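Local coordinates for leucine-rich repeat protein (PDB 4ECN), which is of unknown function but, as an extracellular leucine-rich repeat protein of a gut bacterium, probably binds other proteins, at residues Q686-E691 with N715-K720; I699-L704 with L730-L735; N738-L743 with M758-N763; L752-N757 with S775-A780. One frame throughout, in Å; residues are numbered along the deposited sequence.

Contact 1: residues Q686-E691 with N715-K720; sequences QKFPTE and NSLKPK
Thr-690 and Ser-716 mark the nearest approach of the two backbones, their CA atoms 5.2 Å apart, where residues 686-691 run into the short helix 690-694 and pass an irregular loop, 715-720. Just before this point the chain makes an inverse gamma turn centred on Pro-689, closed by Thr-690 N bonding to Phe-688 O at 2.7 Å. The cross-segment hydrogen bond runs from Thr-690 OG1 to Ser-716 O at 2.8 Å, in the carbonyl plane and on a lone pair, with a C=O...donor angle of 116°. A chi1 of -54° sets this hydroxyl beside its own backbone N and leaves CG2 near the same carbonyl oxygen. Both segments belong to links between successive strands of the parallel sheet, so the contact joins neighbouring turns of the leucine-rich repeat solenoid on the side away from that sheet. Bends at chi2 and chi4 curl Lys-687 back until NZ gives Thr-690 OG1 a weak bond of 3.4 Å and another weak one to Phe-688 O. Ser-716 OG turns instead to Pro-713 O, while Asp-746 takes the backbone N-H groups of Asn-715, Ser-716 and Leu-717. Deeper in, Phe-688 CZ meets Leu-717 CD2 at 3.5 Å, the two side chains crossing at a slant. Pro-689 CD covers one face of the Phe-688 ring, 3.6 Å above its plane and offset toward the rim.

Contact 2: residues I699-L704 with L730-L735; sequences ISTIIL and LTTIDL
Ser-700 O is gripped by three donors at the start of strand 732-734: Thr-731 N at 3.0 Å, Thr-732 N at 3.1 Å and the hydroxyl Thr-731 OG1, also at 3.1 Å. Thr-732 N comes in the carbonyl plane, whereas both Thr-731 donors are tilted from it by nearly 30°. The hydroxyl gets there with chi1 at 56°, between its backbone N and carbonyl carbon. A valine at Thr-731 would probably leave Ser-700 O with its two backbone donors alone and the side chain free of this polar tie. Beyond the grip, strands 701-703 and 732-734 run parallel, as neighbours in the sheet that lines the inner, concave side of a leucine-rich repeat solenoid. Bonds alternate along them: Ile-702 N to Thr-732 O, Asp-734 N to Ile-702 O at 3.2 Å, and Leu-704 N to Asp-734 O at 2.9 Å. On one face Thr-701 and Thr-732 lie side by side, and Ile-703 CG2 rests against Asp-734, whose OD1 is salt-bridged to Arg-736. The face of Ile-702 and Ile-733 turns into the core, where Ile-702 CG2 touches Leu-730 CD1 at 3.8 Å. Leu-704 CB packs alongside Leu-735 CD2.

Contact 3: residues N738-L743 with M758-N763; sequences NKLTSL and MDVSYN
Asn-763 sends its side-chain oxygen into the bend at Asn-738 to Leu-740, and in doing so forms one rung of the asparagine ladder that runs along leucine-rich repeat solenoids. This is the tight, buried part of the contact. OD1 accepts from Leu-740 N at 3.0 Å, the donor N tilted 19° from the carbonyl plane, and lies close over CB, CG and CD1 of Leu-740, the two side chains running alongside and pointing the same way. The other end of the amide, ND2, gives to Val-760 O within its own segment and to Leu-735 O, just past strand 732-734. Asn-738 repeats the pattern one rung earlier, its ND2 bonding to Leu-735 O and Leu-704 O and its OD1 receiving Met-709 N; its backbone N adds a weak bond to Tyr-762 O at 3.3 Å. An alanine in place of Asn-763 would probably leave Leu-740 N without its acceptor and interrupt the ladder here. The solvent side is that of Lys-739, which points away with its chain extended and exposed. The Tyr-762 ring stacks with Phe-737 and His-785. On the core side of the ladder the packing is apolar but sparse: Leu-740 CD1 stands 4.4 Å from Val-760 CG1, and selenomethionine Met-758 reaches, extended beyond CG, tip to tip with Leu-743, Met-758 CE to Leu-743 CD1 at 3.8 Å.

Contact 4: residues L752-N757 with S775-A780; sequences LPYLSN and SSQLKA
Leu-755 O and Ser-756 O, both backbone acceptors, carry most of the hydrogen bonding between 752-757 and 775-780. Ser-775 OG reaches Leu-755 O at 2.7 Å, in the carbonyl plane and on a lone pair; it can do so because chi1 of 175° swings the hydroxyl away from its own backbone N. The same OG accepts from Gln-777 N, an ST turn that ties it to its own type I turn, Ser-775 to Leu-778. Ser-756 O takes two backbone donors, Lys-779 N at 2.9 Å on a lone pair and Ala-780 N at 3.2 Å, almost in line with the C=O bond. These lead into the parallel bridge of Asn-757 with Ala-780, where strands 757-759 and 780-782 of the leucine-rich repeat sheet begin. Among side-chain groups, Ser-756 OG is both donor and acceptor: it gives its proton to Gln-777 O at 3.2 Å and receives Lys-779 NZ at 3.0 Å. Apolar contacts are fewer. Leu-755 and Leu-778 lie side by side on the core side, Leu-755 CG to Leu-778 CD1 4.2 Å, and Gln-777 CG approaches the Tyr-754 ring obliquely, at Tyr-754 CD1 (4.4 Å). With serine hydroxyls and peptide groups supplying most of the bonds, the chemistry suggests that directional polar bonds set the register between these two segments while the leucines add modest apolar packing.

How the contacts relate
All four contacts stack neighbouring turns of the solenoid, centred on strands 701-703, 732-734, 757-759 and 780-782 of its parallel sheet. Contact 2 pairs the first two strands; contact 4 holds the entry to the last two, and contact 3 the exit from 757-759. Contact 1 joins connecting segments away from the sheet and touches contact 2 through the core, Phe-688 on Leu-704 and Leu-717 on Leu-730. Along the chain contacts 1 and 2 interleave, as do 3 and 4, while the first pair closes before the second opens. Centres lie about 12 to 19 Å apart. Backbone bonds from Ser-756 N and Asn-757 N to Thr-731 O splice contact 4 to contact 2 in a continuous scaffold.

Contact 1: residues Q686-E691 with N715-K720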
loop_
_atom_site.group_PDB
_atom_site.type_symbol
_atom_site.label_atom_id
_atom_site.label_comp_id
_atom_site.label_asym_id
_atom_site.label_seq_id
_atom_site.Cartn_x
_atom_site.Cartn_y
_atom_site.Cartn_z
ATOM N N GLN A 686 -22.610 -9.779 -35.167
ATOM C CA GLN A 686 -22.837 -9.717 -36.608
ATOM C C GLN A 686 -24.022 -8.826 -36.928
ATOM O O GLN A 686 -24.059 -8.246 -38.004
ATOM C CB GLN A 686 -23.057 -11.119 -37.161
ATOM C CG GLN A 686 -21.886 -11.595 -37.979
ATOM C CD GLN A 686 -21.960 -13.067 -38.276
ATOM O OE1 GLN A 686 -21.641 -13.912 -37.430
ATOM N NE2 GLN A 686 -22.285 -13.398 -39.513
ATOM N N LYS A 687 -24.980 -8.725 -35.986
ATOM C CA LYS A 687 -26.196 -7.926 -36.056
ATOM C C LYS A 687 -26.101 -6.806 -35.027
ATOM O O LYS A 687 -25.885 -7.058 -33.841
ATOM C CB LYS A 687 -27.455 -8.812 -35.832
ATOM C CG LYS A 687 -28.778 -8.238 -36.415
ATOM C CD LYS A 687 -29.567 -7.281 -35.467
ATOM C CE LYS A 687 -30.503 -6.283 -36.149
ATOM N NZ LYS A 687 -29.770 -5.152 -36.809
ATOM N N PHE A 688 -26.239 -5.562 -35.487
ATOM C CA PHE A 688 -26.180 -4.363 -34.651
ATOM C C PHE A 688 -27.213 -4.485 -33.477
ATOM O O PHE A 688 -28.343 -4.924 -33.717
ATOM C CB PHE A 688 -26.428 -3.131 -35.513
ATOM C CG PHE A 688 -26.384 -1.855 -34.728
ATOM C CD1 PHE A 688 -27.533 -1.351 -34.127
ATOM C CD2 PHE A 688 -25.189 -1.160 -34.566
ATOM C CE1 PHE A 688 -27.486 -0.181 -33.382
ATOM C CE2 PHE A 688 -25.156 0.041 -33.859
ATOM C CZ PHE A 688 -26.300 0.510 -33.255
ATOM N N PRO A 689 -26.843 -4.137 -32.213
ATOM C CA PRO A 689 -27.751 -4.395 -31.083
ATOM C C PRO A 689 -28.927 -3.409 -30.967
ATOM O O PRO A 689 -29.061 -2.686 -29.974
ATOM C CB PRO A 689 -26.827 -4.292 -29.876
ATOM C CG PRO A 689 -25.769 -3.357 -30.299
ATOM C CD PRO A 689 -25.537 -3.628 -31.742
ATOM N N THR A 690 -29.847 -3.479 -31.938
ATOM C CA THR A 690 -31.102 -2.700 -32.001
ATOM C C THR A 690 -31.857 -2.788 -30.651
ATOM O O THR A 690 -32.407 -1.797 -30.162
ATOM C CB THR A 690 -31.965 -3.246 -33.159
ATOM O OG1 THR A 690 -31.193 -3.229 -34.361
ATOM C CG2 THR A 690 -33.258 -2.472 -33.354
ATOM N N GLU A 691 -31.824 -3.989 -30.058
ATOM C CA GLU A 691 -32.375 -4.395 -28.767
ATOM C C GLU A 691 -32.113 -3.366 -27.675
ATOM O O GLU A 691 -32.913 -3.245 -26.754
ATOM C CB GLU A 691 -31.742 -5.729 -28.342
ATOM C CG GLU A 691 -31.609 -6.742 -29.474
ATOM C CD GLU A 691 -30.304 -6.764 -30.245
ATOM O OE1 GLU A 691 -29.268 -7.117 -29.639
ATOM O OE2 GLU A 691 -30.334 -6.540 -31.477
ATOM N N ASN A 715 -33.539 0.677 -40.041
ATOM C CA ASN A 715 -34.351 0.255 -38.899
ATOM C C ASN A 715 -33.501 -0.592 -37.892
ATOM O O ASN A 715 -34.015 -1.473 -37.193
ATOM C CB ASN A 715 -35.610 -0.490 -39.371
ATOM C CG ASN A 715 -36.425 0.315 -40.354
ATOM O OD1 ASN A 715 -36.863 -0.193 -41.384
ATOM N ND2 ASN A 715 -36.576 1.608 -40.109
ATOM N N SER A 716 -32.202 -0.247 -37.794
ATOM C CA SER A 716 -31.238 -0.814 -36.858
ATOM C C SER A 716 -31.153 0.056 -35.621
ATOM O O SER A 716 -30.949 -0.447 -34.520
ATOM C CB SER A 716 -29.861 -0.956 -37.499
ATOM O OG SER A 716 -29.808 -2.038 -38.412
ATOM N N LEU A 717 -31.256 1.364 -35.820
ATOM C CA LEU A 717 -31.212 2.386 -34.784
ATOM C C LEU A 717 -32.580 3.040 -34.554
ATOM O O LEU A 717 -32.651 4.043 -33.850
ATOM C CB LEU A 717 -30.205 3.462 -35.231
ATOM C CG LEU A 717 -28.727 3.216 -34.950
ATOM C CD1 LEU A 717 -27.890 4.288 -35.587
ATOM C CD2 LEU A 717 -28.450 3.265 -33.459
ATOM N N LYS A 718 -33.657 2.504 -35.183
ATOM C CA LYS A 718 -35.012 3.070 -35.164
ATOM C C LYS A 718 -36.108 2.106 -35.702
ATOM O O LYS A 718 -35.806 1.259 -36.553
ATOM C CB LYS A 718 -35.035 4.340 -36.039
ATOM C CG LYS A 718 -34.715 4.100 -37.524
ATOM C CD LYS A 718 -34.717 5.381 -38.403
ATOM C CE LYS A 718 -36.017 6.172 -38.487
ATOM N NZ LYS A 718 -37.163 5.388 -39.032
ATOM N N PRO A 719 -37.404 2.303 -35.312
ATOM C CA PRO A 719 -38.492 1.536 -35.946
ATOM C C PRO A 719 -38.842 2.117 -37.339
ATOM O O PRO A 719 -38.265 3.137 -37.733
ATOM C CB PRO A 719 -39.628 1.689 -34.960
ATOM C CG PRO A 719 -39.384 3.005 -34.313
ATOM C CD PRO A 719 -37.934 3.273 -34.330
ATOM N N LYS A 720 -39.813 1.516 -38.060
ATOM C CA LYS A 720 -40.157 1.896 -39.435
ATOM C C LYS A 720 -40.674 3.343 -39.555
ATOM O O LYS A 720 -40.198 4.056 -40.465
ATOM C CB LYS A 720 -41.188 0.926 -40.071
ATOM C CG LYS A 720 -41.491 1.135 -41.578
ATOM C CD LYS A 720 -40.251 1.064 -42.494
ATOM C CE LYS A 720 -40.379 1.903 -43.762
ATOM N NZ LYS A 720 -39.087 1.989 -44.505
#

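Contact 2: residues I699-L704 with L730-L735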
loop_
_atom_site.group_PDB
_atom_site.type_symbol
_atom_site.label_atom_id
_atom_site.label_comp_id
_atom_site.label_asym_id
_atom_site.label_seq_id
_atom_site.Cartn_x
_atom_site.Cartn_y
_atom_site.Cartn_z
ATOM N N ILE A 699 -28.146 5.387 -23.776
ATOM C CA ILE A 699 -26.758 5.255 -24.212
ATOM C C ILE A 699 -26.325 6.510 -24.972
ATOM O O ILE A 699 -27.011 6.924 -25.920
ATOM C CB ILE A 699 -26.579 3.981 -25.081
ATOM C CG1 ILE A 699 -27.237 2.747 -24.417
ATOM C CG2 ILE A 699 -25.087 3.725 -25.378
ATOM C CD1 ILE A 699 -27.240 1.455 -25.264
ATOM N N SER A 700 -25.179 7.102 -24.568
ATOM C CA SER A 700 -24.573 8.279 -25.208
ATOM C C SER A 700 -23.280 7.915 -25.941
ATOM O O SER A 700 -22.872 8.645 -26.842
ATOM C CB SER A 700 -24.294 9.369 -24.188
ATOM O OG SER A 700 -23.349 8.942 -23.228
ATOM N N THR A 701 -22.626 6.797 -25.548
ATOM C CA THR A 701 -21.418 6.259 -26.184
ATOM C C THR A 701 -21.627 4.758 -26.373
ATOM O O THR A 701 -21.925 4.066 -25.390
ATOM C CB THR A 701 -20.148 6.582 -25.367
ATOM O OG1 THR A 701 -20.100 7.975 -25.069
ATOM C CG2 THR A 701 -18.879 6.203 -26.088
ATOM N N ILE A 702 -21.500 4.251 -27.629
ATOM C CA ILE A 702 -21.641 2.816 -27.918
ATOM C C ILE A 702 -20.322 2.370 -28.515
ATOM O O ILE A 702 -19.910 2.918 -29.533
ATOM C CB ILE A 702 -22.885 2.448 -28.804
ATOM C CG1 ILE A 702 -23.138 0.939 -28.855
ATOM C CG2 ILE A 702 -22.858 3.053 -30.223
ATOM C CD1 ILE A 702 -23.748 0.396 -27.704
ATOM N N ILE A 703 -19.622 1.421 -27.857
ATOM C CA ILE A 703 -18.317 0.985 -28.363
ATOM C C ILE A 703 -18.515 -0.426 -28.931
ATOM O O ILE A 703 -18.695 -1.381 -28.182
ATOM C CB ILE A 703 -17.170 1.091 -27.302
ATOM C CG1 ILE A 703 -17.211 2.445 -26.559
ATOM C CG2 ILE A 703 -15.805 0.889 -27.955
ATOM C CD1 ILE A 703 -16.259 2.587 -25.433
ATOM N N LEU A 704 -18.557 -0.518 -30.276
ATOM C CA LEU A 704 -18.768 -1.769 -31.015
ATOM C C LEU A 704 -17.593 -2.116 -31.934
ATOM O O LEU A 704 -17.798 -2.831 -32.923
ATOM C CB LEU A 704 -20.042 -1.677 -31.857
ATOM C CG LEU A 704 -21.361 -1.773 -31.097
ATOM C CD1 LEU A 704 -22.507 -1.174 -31.914
ATOM C CD2 LEU A 704 -21.644 -3.196 -30.622
ATOM N N LEU A 730 -27.363 9.444 -28.414
ATOM C CA LEU A 730 -26.184 8.803 -29.005
ATOM C C LEU A 730 -25.304 9.840 -29.694
ATOM O O LEU A 730 -25.652 10.331 -30.780
ATOM C CB LEU A 730 -26.612 7.704 -29.990
ATOM C CG LEU A 730 -25.554 6.678 -30.357
ATOM C CD1 LEU A 730 -25.110 5.861 -29.127
ATOM C CD2 LEU A 730 -26.048 5.762 -31.436
ATOM N N THR A 731 -24.164 10.184 -29.046
ATOM C CA THR A 731 -23.248 11.210 -29.544
ATOM C C THR A 731 -21.884 10.618 -29.966
ATOM O O THR A 731 -21.185 11.240 -30.777
ATOM C CB THR A 731 -23.063 12.309 -28.505
ATOM O OG1 THR A 731 -22.604 11.748 -27.278
ATOM C CG2 THR A 731 -24.332 13.058 -28.248
ATOM N N THR A 732 -21.528 9.419 -29.479
ATOM C CA THR A 732 -20.260 8.771 -29.858
ATOM C C THR A 732 -20.515 7.337 -30.352
ATOM O O THR A 732 -21.238 6.574 -29.699
ATOM C CB THR A 732 -19.288 8.773 -28.684
ATOM O OG1 THR A 732 -19.273 10.059 -28.028
ATOM C CG2 THR A 732 -17.914 8.291 -29.072
ATOM N N ILE A 733 -19.937 6.975 -31.514
ATOM C CA ILE A 733 -20.085 5.626 -32.089
ATOM C C ILE A 733 -18.697 5.117 -32.561
ATOM O O ILE A 733 -18.117 5.715 -33.476
ATOM C CB ILE A 733 -21.132 5.570 -33.249
ATOM C CG1 ILE A 733 -22.481 6.218 -32.884
ATOM C CG2 ILE A 733 -21.337 4.142 -33.674
ATOM C CD1 ILE A 733 -23.437 6.384 -34.062
ATOM N N ASP A 734 -18.179 4.019 -31.959
ATOM C CA ASP A 734 -16.900 3.419 -32.373
ATOM C C ASP A 734 -17.185 2.086 -33.092
ATOM O O ASP A 734 -17.591 1.104 -32.477
ATOM C CB ASP A 734 -15.929 3.237 -31.188
ATOM C CG ASP A 734 -14.497 2.892 -31.571
ATOM O OD1 ASP A 734 -14.212 2.783 -32.786
ATOM O OD2 ASP A 734 -13.671 2.694 -30.659
ATOM N N LEU A 735 -17.024 2.086 -34.411
ATOM C CA LEU A 735 -17.332 0.923 -35.232
ATOM C C LEU A 735 -16.122 0.445 -35.988
ATOM O O LEU A 735 -16.276 -0.361 -36.894
ATOM C CB LEU A 735 -18.487 1.239 -36.202
ATOM C CG LEU A 735 -19.905 1.187 -35.577
ATOM C CD1 LEU A 735 -20.874 1.898 -36.435
ATOM C CD2 LEU A 735 -20.374 -0.245 -35.380
#

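Contact 3: residues N738-L743 with M758-N763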
loop_
_atom_site.group_PDB
_atom_site.type_symbol
_atom_site.label_atom_id
_atom_site.label_comp_id
_atom_site.label_asym_id
_atom_site.label_seq_id
_atom_site.Cartn_x
_atom_site.Cartn_y
_atom_site.Cartn_z
ATOM N N ASN A 738 -14.491 -3.733 -38.215
ATOM C CA ASN A 738 -15.654 -4.529 -38.590
ATOM C C ASN A 738 -15.470 -4.858 -40.058
ATOM O O ASN A 738 -14.350 -4.743 -40.578
ATOM C CB ASN A 738 -16.984 -3.823 -38.279
ATOM C CG ASN A 738 -17.410 -3.922 -36.843
ATOM O OD1 ASN A 738 -18.210 -4.779 -36.483
ATOM N ND2 ASN A 738 -16.878 -3.052 -35.995
ATOM N N LYS A 739 -16.540 -5.230 -40.739
ATOM C CA LYS A 739 -16.475 -5.565 -42.156
ATOM C C LYS A 739 -17.578 -4.790 -42.908
ATOM O O LYS A 739 -18.049 -5.244 -43.957
ATOM C CB LYS A 739 -16.617 -7.093 -42.315
ATOM C CG LYS A 739 -15.442 -7.910 -41.773
ATOM C CD LYS A 739 -15.814 -9.399 -41.762
ATOM C CE LYS A 739 -14.708 -10.339 -41.328
ATOM N NZ LYS A 739 -15.169 -11.758 -41.304
ATOM N N LEU A 740 -17.958 -3.603 -42.375
ATOM C CA LEU A 740 -19.049 -2.754 -42.878
ATOM C C LEU A 740 -18.812 -2.279 -44.278
ATOM O O LEU A 740 -17.730 -1.806 -44.590
ATOM C CB LEU A 740 -19.282 -1.512 -41.988
ATOM C CG LEU A 740 -19.581 -1.764 -40.513
ATOM C CD1 LEU A 740 -19.256 -0.555 -39.676
ATOM C CD2 LEU A 740 -20.969 -2.272 -40.320
ATOM N N THR A 741 -19.850 -2.379 -45.107
ATOM C CA THR A 741 -19.852 -1.947 -46.514
ATOM C C THR A 741 -20.882 -0.851 -46.715
ATOM O O THR A 741 -20.818 -0.157 -47.726
ATOM C CB THR A 741 -20.118 -3.135 -47.490
ATOM O OG1 THR A 741 -21.424 -3.701 -47.276
ATOM C CG2 THR A 741 -19.045 -4.214 -47.400
ATOM N N SER A 742 -21.842 -0.712 -45.762
ATOM C CA SER A 742 -22.923 0.278 -45.813
ATOM C C SER A 742 -23.537 0.577 -44.450
ATOM O O SER A 742 -23.475 -0.220 -43.512
ATOM C CB SER A 742 -24.048 -0.172 -46.752
ATOM O OG SER A 742 -24.668 -1.405 -46.417
ATOM N N LEU A 743 -24.175 1.745 -44.390
ATOM C CA LEU A 743 -24.935 2.231 -43.249
ATOM C C LEU A 743 -26.380 2.443 -43.753
ATOM O O LEU A 743 -26.823 1.659 -44.595
ATOM C CB LEU A 743 -24.264 3.500 -42.667
ATOM C CG LEU A 743 -22.840 3.331 -42.092
ATOM C CD1 LEU A 743 -22.303 4.663 -41.587
ATOM C CD2 LEU A 743 -22.811 2.301 -40.948
HETATM N N MSE A 758 -17.595 9.851 -34.571
HETATM C CA MSE A 758 -17.809 8.551 -35.209
HETATM C C MSE A 758 -16.548 8.072 -35.899
HETATM O O MSE A 758 -15.909 8.831 -36.627
HETATM C CB MSE A 758 -18.977 8.569 -36.205
HETATM C CG MSE A 758 -19.312 7.170 -36.699
HETATM SE SE MSE A 758 -21.054 7.025 -37.453
HETATM C CE MSE A 758 -20.940 5.236 -38.097
ATOM N N ASP A 759 -16.211 6.796 -35.681
ATOM C CA ASP A 759 -15.037 6.186 -36.293
ATOM C C ASP A 759 -15.418 4.852 -36.950
ATOM O O ASP A 759 -15.848 3.917 -36.265
ATOM C CB ASP A 759 -13.905 5.998 -35.268
ATOM C CG ASP A 759 -12.509 5.891 -35.860
ATOM O OD1 ASP A 759 -12.392 5.558 -37.064
ATOM O OD2 ASP A 759 -11.533 6.101 -35.116
ATOM N N VAL A 760 -15.303 4.804 -38.289
ATOM C CA VAL A 760 -15.575 3.611 -39.087
ATOM C C VAL A 760 -14.273 3.152 -39.774
ATOM O O VAL A 760 -14.333 2.480 -40.812
ATOM C CB VAL A 760 -16.738 3.764 -40.110
ATOM C CG1 VAL A 760 -18.079 3.653 -39.417
ATOM C CG2 VAL A 760 -16.642 5.048 -40.927
ATOM N N SER A 761 -13.097 3.482 -39.162
ATOM C CA SER A 761 -11.794 3.073 -39.686
ATOM C C SER A 761 -11.652 1.564 -39.651
ATOM O O SER A 761 -12.189 0.924 -38.739
ATOM C CB SER A 761 -10.656 3.718 -38.910
ATOM O OG SER A 761 -10.698 5.120 -39.092
ATOM N N TYR A 762 -10.927 0.991 -40.644
ATOM C CA TYR A 762 -10.683 -0.452 -40.779
ATOM C C TYR A 762 -12.024 -1.155 -40.961
ATOM O O TYR A 762 -12.550 -1.783 -40.047
ATOM C CB TYR A 762 -9.891 -1.007 -39.579
ATOM C CG TYR A 762 -8.501 -0.413 -39.440
ATOM C CD1 TYR A 762 -8.292 0.770 -38.735
ATOM C CD2 TYR A 762 -7.388 -1.055 -39.976
ATOM C CE1 TYR A 762 -7.017 1.314 -38.596
ATOM C CE2 TYR A 762 -6.107 -0.525 -39.835
ATOM C CZ TYR A 762 -5.926 0.673 -39.162
ATOM O OH TYR A 762 -4.656 1.204 -39.036
ATOM N N ASN A 763 -12.622 -0.928 -42.125
ATOM C CA ASN A 763 -13.897 -1.478 -42.548
ATOM C C ASN A 763 -13.803 -1.735 -44.036
ATOM O O ASN A 763 -12.687 -1.715 -44.580
ATOM C CB ASN A 763 -15.076 -0.569 -42.165
ATOM C CG ASN A 763 -15.639 -0.895 -40.793
ATOM O OD1 ASN A 763 -16.294 -1.912 -40.603
ATOM N ND2 ASN A 763 -15.411 -0.041 -39.809
#

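Contact 4: residues L752-N757 with S775-A780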
loop_
_atom_site.group_PDB
_atom_site.type_symbol
_atom_site.label_atom_id
_atom_site.label_comp_id
_atom_site.label_asym_id
_atom_site.label_seq_id
_atom_site.Cartn_x
_atom_site.Cartn_y
_atom_site.Cartn_z
ATOM N N LEU A 752 -30.134 10.731 -35.430
ATOM C CA LEU A 752 -28.945 11.057 -34.610
ATOM C C LEU A 752 -28.614 12.540 -34.757
ATOM O O LEU A 752 -27.603 12.882 -35.385
ATOM C CB LEU A 752 -27.724 10.201 -34.994
ATOM C CG LEU A 752 -27.845 8.700 -34.940
ATOM C CD1 LEU A 752 -26.616 8.075 -35.515
ATOM C CD2 LEU A 752 -28.047 8.225 -33.530
ATOM N N PRO A 753 -29.460 13.447 -34.217
ATOM C CA PRO A 753 -29.218 14.886 -34.443
ATOM C C PRO A 753 -28.023 15.473 -33.659
ATOM O O PRO A 753 -27.555 16.566 -34.013
ATOM C CB PRO A 753 -30.526 15.540 -33.981
ATOM C CG PRO A 753 -31.114 14.579 -33.001
ATOM C CD PRO A 753 -30.709 13.216 -33.449
ATOM N N TYR A 754 -27.535 14.775 -32.619
ATOM C CA TYR A 754 -26.454 15.285 -31.792
ATOM C C TYR A 754 -25.187 14.464 -31.943
ATOM O O TYR A 754 -24.277 14.613 -31.118
ATOM C CB TYR A 754 -26.895 15.297 -30.321
ATOM C CG TYR A 754 -28.105 16.167 -30.062
ATOM C CD1 TYR A 754 -27.973 17.536 -29.833
ATOM C CD2 TYR A 754 -29.386 15.623 -30.037
ATOM C CE1 TYR A 754 -29.089 18.344 -29.612
ATOM C CE2 TYR A 754 -30.510 16.421 -29.814
ATOM C CZ TYR A 754 -30.357 17.778 -29.600
ATOM O OH TYR A 754 -31.479 18.544 -29.396
ATOM N N LEU A 755 -25.095 13.628 -33.013
ATOM C CA LEU A 755 -23.934 12.784 -33.303
ATOM C C LEU A 755 -22.695 13.657 -33.382
ATOM O O LEU A 755 -22.669 14.572 -34.185
ATOM C CB LEU A 755 -24.148 11.982 -34.607
ATOM C CG LEU A 755 -22.970 11.069 -35.095
ATOM C CD1 LEU A 755 -22.557 9.990 -34.045
ATOM C CD2 LEU A 755 -23.289 10.441 -36.441
ATOM N N SER A 756 -21.732 13.456 -32.473
ATOM C CA SER A 756 -20.505 14.254 -32.430
ATOM C C SER A 756 -19.291 13.482 -32.951
ATOM O O SER A 756 -18.529 14.026 -33.750
ATOM C CB SER A 756 -20.205 14.742 -31.009
ATOM O OG SER A 756 -20.870 15.945 -30.667
ATOM N N ASN A 757 -19.074 12.249 -32.467
ATOM C CA ASN A 757 -17.865 11.512 -32.805
ATOM C C ASN A 757 -18.172 10.146 -33.393
ATOM O O ASN A 757 -18.906 9.355 -32.786
ATOM C CB ASN A 757 -17.012 11.347 -31.540
ATOM C CG ASN A 757 -17.136 12.496 -30.579
ATOM O OD1 ASN A 757 -16.797 13.641 -30.900
ATOM N ND2 ASN A 757 -17.767 12.231 -29.437
ATOM N N SER A 775 -25.324 15.222 -39.545
ATOM C CA SER A 775 -25.293 15.781 -38.207
ATOM C C SER A 775 -24.641 17.161 -38.207
ATOM O O SER A 775 -23.515 17.321 -38.671
ATOM C CB SER A 775 -24.550 14.854 -37.255
ATOM O OG SER A 775 -24.449 15.489 -35.992
ATOM N N SER A 776 -25.359 18.145 -37.663
ATOM C CA SER A 776 -24.902 19.523 -37.516
ATOM C C SER A 776 -23.899 19.630 -36.401
ATOM O O SER A 776 -23.226 20.653 -36.281
ATOM C CB SER A 776 -26.086 20.443 -37.224
ATOM O OG SER A 776 -26.749 20.115 -36.012
ATOM N N GLN A 777 -23.843 18.571 -35.549
ATOM C CA GLN A 777 -23.019 18.483 -34.354
ATOM C C GLN A 777 -21.839 17.558 -34.551
ATOM O O GLN A 777 -21.112 17.339 -33.591
ATOM C CB GLN A 777 -23.874 17.994 -33.171
ATOM C CG GLN A 777 -25.090 18.879 -32.865
ATOM C CD GLN A 777 -24.748 20.297 -32.418
ATOM O OE1 GLN A 777 -24.106 20.528 -31.385
ATOM N NE2 GLN A 777 -25.250 21.279 -33.140
ATOM N N LEU A 778 -21.622 17.017 -35.770
ATOM C CA LEU A 778 -20.480 16.134 -36.013
ATOM C C LEU A 778 -19.194 16.942 -35.935
ATOM O O LEU A 778 -18.996 17.829 -36.761
ATOM C CB LEU A 778 -20.599 15.406 -37.370
ATOM C CG LEU A 778 -19.531 14.312 -37.666
ATOM C CD1 LEU A 778 -19.715 13.078 -36.768
ATOM C CD2 LEU A 778 -19.562 13.892 -39.121
ATOM N N LYS A 779 -18.349 16.664 -34.914
ATOM C CA LYS A 779 -17.063 17.355 -34.679
ATOM C C LYS A 779 -15.840 16.533 -35.183
ATOM O O LYS A 779 -14.799 17.134 -35.465
ATOM C CB LYS A 779 -16.870 17.696 -33.188
ATOM C CG LYS A 779 -17.714 18.888 -32.715
ATOM C CD LYS A 779 -18.691 18.473 -31.629
ATOM C CE LYS A 779 -19.746 19.499 -31.314
ATOM N NZ LYS A 779 -20.778 18.948 -30.384
ATOM N N ALA A 780 -15.963 15.182 -35.296
ATOM C CA ALA A 780 -14.882 14.288 -35.742
ATOM C C ALA A 780 -15.416 13.069 -36.442
ATOM O O ALA A 780 -16.319 12.390 -35.932
ATOM C CB ALA A 780 -14.034 13.841 -34.566
#